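Local coordinates for dextranase (PDB 6NZS), which hydrolyses internal alpha-1,6-glucosidic linkages of dextran, as a family 49 glycoside hydrolase with a right-handed beta-helix, at residues Q275-T279 against L316-S320; Q115-S119 against T432-N436. One frame throughout, in Å; residues are numbered along the deposited sequence.

Contact 1 (Q275-T279 against L316-S320)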
loop_
_atom_site.group_PDB
_atom_site.type_symbol
_atom_site.label_atom_id
_atom_site.label_comp_id
_atom_site.label_asym_id
_atom_site.label_seq_id
_atom_site.Cartn_x
_atom_site.Cartn_y
_atom_site.Cartn_z
ATOM N N GLN A 275 -4.197 -13.457 21.635
ATOM C CA GLN A 275 -3.836 -13.655 20.233
ATOM C C GLN A 275 -5.046 -13.382 19.354
ATOM O O GLN A 275 -6.095 -14.018 19.515
ATOM C CB GLN A 275 -3.335 -15.080 19.996
ATOM C CG GLN A 275 -3.110 -15.424 18.517
ATOM C CD GLN A 275 -1.764 -14.931 18.016
ATOM O OE1 GLN A 275 -0.718 -15.300 18.549
ATOM N NE2 GLN A 275 -1.787 -14.083 16.987
ATOM N N TYR A 276 -4.889 -12.455 18.411
ATOM C CA TYR A 276 -5.890 -12.157 17.399
ATOM C C TYR A 276 -5.378 -12.655 16.055
ATOM O O TYR A 276 -4.169 -12.714 15.819
ATOM C CB TYR A 276 -6.128 -10.644 17.287
ATOM C CG TYR A 276 -6.756 -10.048 18.526
ATOM C CD1 TYR A 276 -8.129 -10.083 18.711
ATOM C CD2 TYR A 276 -5.974 -9.473 19.514
ATOM C CE1 TYR A 276 -8.716 -9.550 19.848
ATOM C CE2 TYR A 276 -6.547 -8.939 20.658
ATOM C CZ TYR A 276 -7.918 -8.982 20.816
ATOM O OH TYR A 276 -8.490 -8.458 21.967
ATOM N N LYS A 277 -6.306 -13.027 15.177
ATOM C CA LYS A 277 -5.942 -13.443 13.828
ATOM C C LYS A 277 -6.957 -12.903 12.842
ATOM O O LYS A 277 -8.166 -13.027 13.053
ATOM C CB LYS A 277 -5.897 -14.973 13.699
ATOM C CG LYS A 277 -4.738 -15.628 14.440
ATOM C CD LYS A 277 -4.747 -17.145 14.280
ATOM C CE LYS A 277 -3.502 -17.762 14.905
ATOM N NZ LYS A 277 -3.540 -19.251 14.925
ATOM N N VAL A 278 -6.461 -12.315 11.759
ATOM C CA VAL A 278 -7.265 -12.029 10.579
ATOM C C VAL A 278 -6.471 -12.624 9.429
ATOM O O VAL A 278 -5.380 -12.133 9.119
ATOM C CB VAL A 278 -7.489 -10.524 10.376
ATOM C CG1 VAL A 278 -8.210 -10.271 9.059
ATOM C CG2 VAL A 278 -8.281 -9.943 11.557
ATOM N N THR A 279 -6.955 -13.733 8.863
ATOM C CA THR A 279 -6.164 -14.475 7.889
ATOM C C THR A 279 -7.040 -14.918 6.735
ATOM O O THR A 279 -8.270 -14.829 6.786
ATOM C CB THR A 279 -5.484 -15.705 8.515
ATOM O OG1 THR A 279 -6.482 -16.658 8.906
ATOM C CG2 THR A 279 -4.668 -15.305 9.736
ATOM N N LEU A 316 -9.674 -2.231 9.382
ATOM C CA LEU A 316 -9.324 -3.119 10.482
ATOM C C LEU A 316 -8.882 -2.272 11.664
ATOM O O LEU A 316 -8.014 -1.403 11.521
ATOM C CB LEU A 316 -8.185 -4.060 10.079
ATOM C CG LEU A 316 -8.497 -5.069 8.976
ATOM C CD1 LEU A 316 -7.207 -5.740 8.530
ATOM C CD2 LEU A 316 -9.524 -6.092 9.432
ATOM N N GLN A 317 -9.462 -2.536 12.836
ATOM C CA GLN A 317 -9.104 -1.791 14.035
ATOM C C GLN A 317 -9.059 -2.738 15.222
ATOM O O GLN A 317 -9.896 -3.638 15.335
ATOM C CB GLN A 317 -10.095 -0.653 14.316
ATOM C CG GLN A 317 -9.869 0.024 15.668
ATOM C CD GLN A 317 -10.586 1.347 15.785
ATOM O OE1 GLN A 317 -10.984 1.939 14.781
ATOM N NE2 GLN A 317 -10.756 1.823 17.018
ATOM N N PHE A 318 -8.075 -2.530 16.095
ATOM C CA PHE A 318 -7.875 -3.357 17.272
ATOM C C PHE A 318 -7.665 -2.482 18.493
ATOM O O PHE A 318 -7.308 -1.306 18.391
ATOM C CB PHE A 318 -6.656 -4.257 17.101
ATOM C CG PHE A 318 -6.827 -5.287 16.037
ATOM C CD1 PHE A 318 -6.568 -4.986 14.706
ATOM C CD2 PHE A 318 -7.272 -6.549 16.363
ATOM C CE1 PHE A 318 -6.743 -5.948 13.724
ATOM C CE2 PHE A 318 -7.444 -7.506 15.396
ATOM C CZ PHE A 318 -7.184 -7.212 14.074
ATOM N N ALA A 319 -7.890 -3.087 19.657
ATOM C CA ALA A 319 -7.638 -2.461 20.948
ATOM C C ALA A 319 -6.561 -3.259 21.663
ATOM O O ALA A 319 -6.637 -4.490 21.725
ATOM C CB ALA A 319 -8.916 -2.437 21.791
ATOM N N SER A 320 -5.558 -2.561 22.193
ATOM C CA SER A 320 -4.429 -3.193 22.866
ATOM C C SER A 320 -4.514 -2.915 24.362
ATOM O O SER A 320 -4.511 -1.751 24.781
ATOM C CB SER A 320 -3.097 -2.674 22.317
ATOM O OG SER A 320 -2.003 -3.252 23.022
#
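Phe-318 overlaps the ring of Tyr-276 in an offset edge-to-face pair, its CD2 edge standing over one face of the tyrosine, nearer the rim than the middle. The ring centres lie 5.7 Å apart and the planes meet at 67°. Projecting from facing strands, the two side chains slide past each other in opposite directions, and CE2 of Phe-318 also packs on CB of Tyr-276, at 3.9 Å. With CG anti to its carbonyl carbon (chi1 -67°), Phe-318 leans toward the start of its own strand, and thus toward Val-278 of the antiparallel partner. Next along the same rim, CZ of Phe-318 meets CG2 of Val-278, which lies in the ring plane, 3.9 Å away. A looser touch, 4.4 Å from CG1 of Val-278 to CD2 of Leu-316, continues the apolar layer. No hydrogen bond joins the segments, whose axes stay 10.4 Å apart: this is side-chain packing between two walls of the beta-helix, across its interior. Phe-268, from strand 266-268, stacks on Phe-318 and meets Tyr-276 steeply. Strand 275-279 is hydrogen-bonded between strands 253-256 and 325-335, while strand 316-320 runs parallel between 266-268 and 342-346 in the facing wall.

Contact 2 (Q115-S119 against T432-N436); sequences QIRPS and TVIHN
Arg-117 lays its CB against CG2 of Ile-434, at 3.8 Å, and its NH1 donates a hydrogen bond of 2.8 Å to Ile-434 O. The acceptor lies in the guanidinium plane and is approached nearly head-on, with a C=O...N angle of 173°. The arm that delivers this group is extended from CG to NE. CG2 of Ile-434 is the centre of the tight part: it also lies 3.5 Å from Pro-118 N and 3.8 Å from Pro-118 CD. A cis peptide bond precedes Pro-118, whose ring is turned against the solenoid strand. Thr-432 contributes less, touching Pro-118 through CB and CG2 alone. It is partly exposed, as is Arg-117, whose NE has weak, long ion pairs with Glu-149 and Glu-482, whereas Pro-118, Ile-434 and His-435 are buried. The His-435 and Arg-117 side chains cross at about a right angle; although imidazole and guanidinium planes differ by 14°, NH1 approaches the ring obliquely, 3.3 Å from CE1. Hydrogen bonds from His-435 NE2 to Glu-149 OE2 and between ND1 and His-179 NE2 fix the ring's rotation. Strand 114-117, hydrogen-bonded to strand 144-150 of the Ig-like domain, thus ends against solenoid strand 423-435, which is flanked by 398-407 and 469-482, joining the two domains.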
loop_
_atom_site.group_PDB
_atom_site.type_symbol
_atom_site.label_atom_id
_atom_site.label_comp_id
_atom_site.label_asym_id
_atom_site.label_seq_id
_atom_site.Cartn_x
_atom_site.Cartn_y
_atom_site.Cartn_z
ATOM N N GLN A 115 5.398 -5.552 -19.931
ATOM C CA GLN A 115 6.444 -5.388 -18.933
ATOM C C GLN A 115 5.939 -5.822 -17.563
ATOM O O GLN A 115 4.781 -5.583 -17.210
ATOM C CB GLN A 115 6.926 -3.940 -18.900
ATOM C CG GLN A 115 7.731 -3.603 -20.163
ATOM C CD GLN A 115 9.027 -4.403 -20.242
ATOM O OE1 GLN A 115 9.772 -4.473 -19.270
ATOM N NE2 GLN A 115 9.297 -5.014 -21.397
ATOM N N ILE A 116 6.820 -6.463 -16.800
ATOM C CA ILE A 116 6.543 -6.864 -15.424
ATOM C C ILE A 116 7.214 -5.864 -14.497
ATOM O O ILE A 116 8.388 -5.524 -14.687
ATOM C CB ILE A 116 7.071 -8.283 -15.148
ATOM C CG1 ILE A 116 6.340 -9.302 -16.025
ATOM C CG2 ILE A 116 6.936 -8.642 -13.661
ATOM C CD1 ILE A 116 7.028 -10.643 -16.117
ATOM N N ARG A 117 6.474 -5.378 -13.505
ATOM C CA ARG A 117 7.066 -4.557 -12.456
ATOM C C ARG A 117 6.670 -5.174 -11.122
ATOM O O ARG A 117 5.480 -5.462 -10.911
ATOM C CB ARG A 117 6.606 -3.099 -12.520
ATOM C CG ARG A 117 7.137 -2.338 -13.738
ATOM C CD ARG A 117 7.133 -0.810 -13.464
ATOM N NE ARG A 117 7.732 -0.033 -14.558
ATOM C CZ ARG A 117 7.878 1.297 -14.586
ATOM N NH1 ARG A 117 7.477 2.081 -13.579
ATOM N NH2 ARG A 117 8.442 1.854 -15.650
ATOM N N PRO A 118 7.614 -5.394 -10.189
ATOM C CA PRO A 118 9.047 -5.062 -10.206
ATOM C C PRO A 118 9.824 -5.619 -11.414
ATOM O O PRO A 118 9.724 -6.797 -11.740
ATOM C CB PRO A 118 9.562 -5.681 -8.900
ATOM C CG PRO A 118 8.391 -5.616 -7.970
ATOM C CD PRO A 118 7.196 -5.921 -8.878
ATOM N N SER A 119 10.573 -4.733 -12.076
ATOM C CA SER A 119 11.405 -5.121 -13.210
ATOM C C SER A 119 12.495 -6.102 -12.810
ATOM O O SER A 119 13.003 -6.832 -13.673
ATOM C CB SER A 119 12.041 -3.875 -13.827
ATOM O OG SER A 119 11.033 -3.021 -14.329
ATOM N N THR A 432 10.079 -1.984 -3.384
ATOM C CA THR A 432 10.028 -1.542 -4.772
ATOM C C THR A 432 8.791 -0.680 -4.954
ATOM O O THR A 432 7.662 -1.174 -4.840
ATOM C CB THR A 432 10.016 -2.713 -5.748
ATOM O OG1 THR A 432 11.127 -3.577 -5.472
ATOM C CG2 THR A 432 10.154 -2.220 -7.169
ATOM N N VAL A 433 9.007 0.599 -5.255
ATOM C CA VAL A 433 7.929 1.520 -5.580
ATOM C C VAL A 433 7.787 1.465 -7.095
ATOM O O VAL A 433 8.535 2.116 -7.827
ATOM C CB VAL A 433 8.235 2.932 -5.081
ATOM C CG1 VAL A 433 7.034 3.863 -5.268
ATOM C CG2 VAL A 433 8.651 2.892 -3.589
ATOM N N ILE A 434 6.854 0.635 -7.569
ATOM C CA ILE A 434 6.779 0.353 -8.998
ATOM C C ILE A 434 6.182 1.519 -9.772
ATOM O O ILE A 434 6.474 1.683 -10.961
ATOM C CB ILE A 434 6.055 -0.977 -9.303
ATOM C CG1 ILE A 434 4.651 -1.026 -8.694
ATOM C CG2 ILE A 434 6.905 -2.182 -8.866
ATOM C CD1 ILE A 434 3.796 -2.174 -9.282
ATOM N N HIS A 435 5.325 2.312 -9.127
ATOM C CA HIS A 435 4.739 3.496 -9.735
ATOM C C HIS A 435 4.488 4.512 -8.642
ATOM O O HIS A 435 4.370 4.167 -7.465
ATOM C CB HIS A 435 3.407 3.166 -10.416
ATOM C CG HIS A 435 3.565 2.288 -11.612
ATOM N ND1 HIS A 435 4.227 2.706 -12.744
ATOM C CD2 HIS A 435 3.181 1.009 -11.846
ATOM C CE1 HIS A 435 4.239 1.728 -13.633
ATOM N NE2 HIS A 435 3.608 0.688 -13.111
ATOM N N ASN A 436 4.378 5.771 -9.055
ATOM C CA ASN A 436 3.968 6.827 -8.140
ATOM C C ASN A 436 3.478 7.998 -8.970
ATOM O O ASN A 436 3.933 8.199 -10.096
ATOM C CB ASN A 436 5.120 7.274 -7.229
ATOM C CG ASN A 436 6.115 8.159 -7.949
ATOM O OD1 ASN A 436 6.050 9.391 -7.853
ATOM N ND2 ASN A 436 7.027 7.546 -8.698
#

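Overall arrangement
The two contacts lie on opposite sides of the chain's centre, with their own centres 31 Å apart and their nearest atoms about 21 Å apart. Contact 1 is internal to the beta-helix, linking facing walls of its earlier coils, whereas contact 2 joins the N-terminal Ig-like domain to a later coil. Along the chain, contact 1 is nested within the loop closed by contact 2: 115-119 comes first, then 275-279 and 316-320, and finally 432-436. Strands 275-279 and 423-435 are connected through parallel strands 325-335, 351-361, 377-380 with 382-386, and 398-407. Several coils are therefore laid down before one of them, at 432-436, packs against the Ig-like domain, and further coils follow.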